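Local coordinates for holo-[acyl-carrier-protein] synthase (Neisseria meningitidis FAM18, PDB 5SUV), which belongs to the 4'-phosphopantetheinyl transferase superfamily and assembles from three copies of one small chain of helices and antiparallel strands, here with coenzyme A bound, at residues V11-I16 / D116-F121. Numbering follows the deposited sequence.
Sequences VSLKRI and DTVLAF
D116 meets the first turn of helix 13-23 with both its carboxylate and its carbonyl, a clear case of a helix N-terminus held by the residue just before the neighbouring antiparallel strand, 117-125. S12, the N-cap residue, gives its hydroxyl to D116 OD2, with 2.6 Å between S12 OG and that oxygen; the approach is on the syn side, 18° out of the carboxylate plane. The other oxygen turns its syn lone pair to the K14 amide, K14 N to D116 OD1 being 3.0 Å, with an N-H...O angle of 143°. Both carboxylate oxygens are thus engaged, which fixes the rotation of the group, and the helix end would probably favour its negative charge. A backbone bond joins in as well: L13 N donates to D116 O over 2.9 Å. The carboxylate reaches across because D116 CG stands anti to its own N (chi1 -173°). K14 CG lies against D116 OD1 at 3.3 Å.

Behind this cap, V11 and V118 form a hydrogen-bonded antiparallel pair, and on their face L13 CD2 packs on V118 CG2 at 3.6 Å, the two side chains crossing near a right angle. Helix 46-63 backs this face through A51, F54 and A55, while E114 of the second subunit accepts from S12 N and salt-bridges R15. S12 OG completes the cap by accepting from R15 N at 3.3 Å.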
ATOM      1  N   VAL A  11       7.880  -5.585   6.031  1.00 27.85           N
ATOM      2  CA  VAL A  11       9.100  -6.206   6.516  1.00 32.78           C
ATOM      3  C   VAL A  11       9.389  -5.652   7.896  1.00 33.96           C
ATOM      4  O   VAL A  11       9.407  -4.429   8.088  1.00 39.22           O
ATOM      5  CB  VAL A  11      10.296  -5.950   5.578  1.00 45.17           C
ATOM      6  CG1 VAL A  11      11.584  -6.469   6.200  1.00 38.35           C
ATOM      7  CG2 VAL A  11      10.057  -6.603   4.233  1.00 57.35           C
ATOM      8  N   SER A  12       9.652  -6.547   8.838  1.00 42.45           N
ATOM      9  CA  SER A  12      10.002  -6.176  10.202  1.00 41.77           C
ATOM     10  C   SER A  12      11.511  -6.003  10.316  1.00 38.71           C
ATOM     11  O   SER A  12      12.273  -6.877   9.892  1.00 43.39           O
ATOM     12  CB  SER A  12       9.521  -7.253  11.171  1.00 44.31           C
ATOM     13  OG  SER A  12      10.209  -7.150  12.399  1.00 46.58           O
ATOM     14  N   LEU A  13      11.944  -4.868  10.860  1.00 39.72           N
ATOM     15  CA  LEU A  13      13.370  -4.707  11.139  1.00 44.80           C
ATOM     16  C   LEU A  13      13.900  -5.849  12.000  1.00 52.43           C
ATOM     17  O   LEU A  13      15.025  -6.318  11.797  1.00 51.99           O
ATOM     18  CB  LEU A  13      13.634  -3.367  11.821  1.00 43.89           C
ATOM     19  CG  LEU A  13      13.195  -2.105  11.081  1.00 51.04           C
ATOM     20  CD1 LEU A  13      13.481  -0.880  11.923  1.00 53.18           C
ATOM     21  CD2 LEU A  13      13.890  -2.001   9.740  1.00 52.52           C
ATOM     22  N   LYS A  14      13.110  -6.303  12.974  1.00 62.07           N
ATOM     23  CA  LYS A  14      13.558  -7.399  13.827  1.00 73.38           C
ATOM     24  C   LYS A  14      13.797  -8.663  13.012  1.00 65.84           C
ATOM     25  O   LYS A  14      14.715  -9.436  13.309  1.00 66.92           O
ATOM     26  CB  LYS A  14      12.536  -7.656  14.935  1.00 83.02           C
ATOM     27  CG  LYS A  14      12.423  -6.520  15.944  1.00 79.52           C
ATOM     28  CD  LYS A  14      11.302  -6.770  16.947  1.00 70.67           C
ATOM     29  CE  LYS A  14      11.112  -5.585  17.882  1.00 71.37           C
ATOM     30  NZ  LYS A  14      12.359  -5.244  18.628  1.00 70.39           N
ATOM     31  N   ARG A  15      12.981  -8.891  11.981  1.00 50.88           N
ATOM     32  CA  ARG A  15      13.202 -10.039  11.110  1.00 44.38           C
ATOM     33  C   ARG A  15      14.519  -9.901  10.366  1.00 46.94           C
ATOM     34  O   ARG A  15      15.256 -10.883  10.214  1.00 46.12           O
ATOM     35  CB  ARG A  15      12.051 -10.195  10.123  1.00 40.87           C
ATOM     36  CG  ARG A  15      12.226 -11.319   9.102  1.00 39.10           C
ATOM     37  CD  ARG A  15      10.880 -11.720   8.515  1.00 54.93           C
ATOM     38  NE  ARG A  15      10.987 -12.284   7.172  1.00 60.45           N
ATOM     39  CZ  ARG A  15      10.487 -11.741   6.061  1.00 62.12           C
ATOM     40  NH1 ARG A  15       9.812 -10.594   6.085  1.00 55.56           N
ATOM     41  NH2 ARG A  15      10.657 -12.361   4.903  1.00 66.26           N
ATOM     42  N   ILE A  16      14.841  -8.687   9.910  1.00 39.55           N
ATOM     43  CA  ILE A  16      16.122  -8.472   9.241  1.00 49.90           C
ATOM     44  C   ILE A  16      17.261  -8.778  10.201  1.00 53.83           C
ATOM     45  O   ILE A  16      18.221  -9.474   9.847  1.00 47.79           O
ATOM     46  CB  ILE A  16      16.216  -7.037   8.690  1.00 38.65           C
ATOM     47  CG1 ILE A  16      15.131  -6.779   7.638  1.00 45.92           C
ATOM     48  CG2 ILE A  16      17.597  -6.770   8.080  1.00 40.16           C
ATOM     49  CD1 ILE A  16      15.290  -7.587   6.339  1.00 50.82           C
ATOM     50  N   ASP A 116       9.061  -0.474  13.829  1.00 41.50           N
ATOM     51  CA  ASP A 116       9.645  -1.709  13.353  1.00 43.48           C
ATOM     52  C   ASP A 116       9.201  -2.080  11.947  1.00 44.18           C
ATOM     53  O   ASP A 116       9.741  -3.036  11.389  1.00 41.41           O
ATOM     54  CB  ASP A 116       9.265  -2.853  14.299  1.00 53.09           C
ATOM     55  CG  ASP A 116       9.969  -4.147  13.958  1.00 50.77           C
ATOM     56  OD1 ASP A 116      11.213  -4.145  13.922  1.00 49.52           O
ATOM     57  OD2 ASP A 116       9.280  -5.159  13.725  1.00 51.16           O
ATOM     58  N   THR A 117       8.235  -1.373  11.375  1.00 53.37           N
ATOM     59  CA  THR A 117       7.589  -1.797  10.140  1.00 54.06           C
ATOM     60  C   THR A 117       8.149  -1.011   8.963  1.00 49.08           C
ATOM     61  O   THR A 117       8.126   0.225   8.966  1.00 39.44           O
ATOM     62  CB  THR A 117       6.076  -1.606  10.240  1.00 40.92           C
ATOM     63  OG1 THR A 117       5.564  -2.407  11.313  1.00 42.71           O
ATOM     64  CG2 THR A 117       5.386  -2.023   8.963  1.00 35.36           C
ATOM     65  N   VAL A 118       8.644  -1.727   7.957  1.00 39.01           N
ATOM     66  CA  VAL A 118       9.001  -1.134   6.679  1.00 34.05           C
ATOM     67  C   VAL A 118       7.981  -1.593   5.654  1.00 29.73           C
ATOM     68  O   VAL A 118       7.594  -2.765   5.625  1.00 30.35           O
ATOM     69  CB  VAL A 118      10.425  -1.514   6.236  1.00 32.81           C
ATOM     70  CG1 VAL A 118      10.736  -0.890   4.884  1.00 35.65           C
ATOM     71  CG2 VAL A 118      11.419  -1.050   7.263  1.00 38.94           C
ATOM     72  N   LEU A 119       7.529  -0.665   4.831  1.00 30.14           N
ATOM     73  CA  LEU A 119       6.471  -0.921   3.871  1.00 30.54           C
ATOM     74  C   LEU A 119       6.912  -0.501   2.475  1.00 26.27           C
ATOM     75  O   LEU A 119       7.527   0.555   2.307  1.00 30.01           O
ATOM     76  CB  LEU A 119       5.218  -0.163   4.284  1.00 43.37           C
ATOM     77  CG  LEU A 119       4.007  -0.118   3.378  1.00 60.35           C
ATOM     78  CD1 LEU A 119       3.549  -1.517   3.107  1.00 88.75           C
ATOM     79  CD2 LEU A 119       2.931   0.696   4.086  1.00 54.95           C
ATOM     80  N   ALA A 120       6.578  -1.327   1.479  1.00 32.11           N
ATOM     81  CA  ALA A 120       6.832  -1.016   0.076  1.00 32.83           C
ATOM     82  C   ALA A 120       5.573  -1.259  -0.749  1.00 26.03           C
ATOM     83  O   ALA A 120       4.863  -2.250  -0.548  1.00 24.68           O
ATOM     84  CB  ALA A 120       8.000  -1.856  -0.493  1.00 31.31           C
ATOM     85  N   PHE A 121       5.307  -0.346  -1.680  1.00 25.78           N
ATOM     86  CA  PHE A 121       4.259  -0.482  -2.684  1.00 25.45           C
ATOM     87  C   PHE A 121       4.883  -0.298  -4.065  1.00 21.16           C
ATOM     88  O   PHE A 121       5.713   0.593  -4.256  1.00 22.73           O
ATOM     89  CB  PHE A 121       3.150   0.557  -2.521  1.00 36.25           C
ATOM     90  CG  PHE A 121       2.156   0.248  -1.445  1.00 63.22           C
ATOM     91  CD1 PHE A 121       2.476   0.423  -0.110  1.00 70.06           C
ATOM     92  CD2 PHE A 121       0.879  -0.174  -1.774  1.00 71.92           C
ATOM     93  CE1 PHE A 121       1.546   0.157   0.879  1.00 60.21           C
ATOM     94  CE2 PHE A 121      -0.058  -0.440  -0.788  1.00 67.73           C
ATOM     95  CZ  PHE A 121       0.277  -0.273   0.545  1.00 55.29           C
TER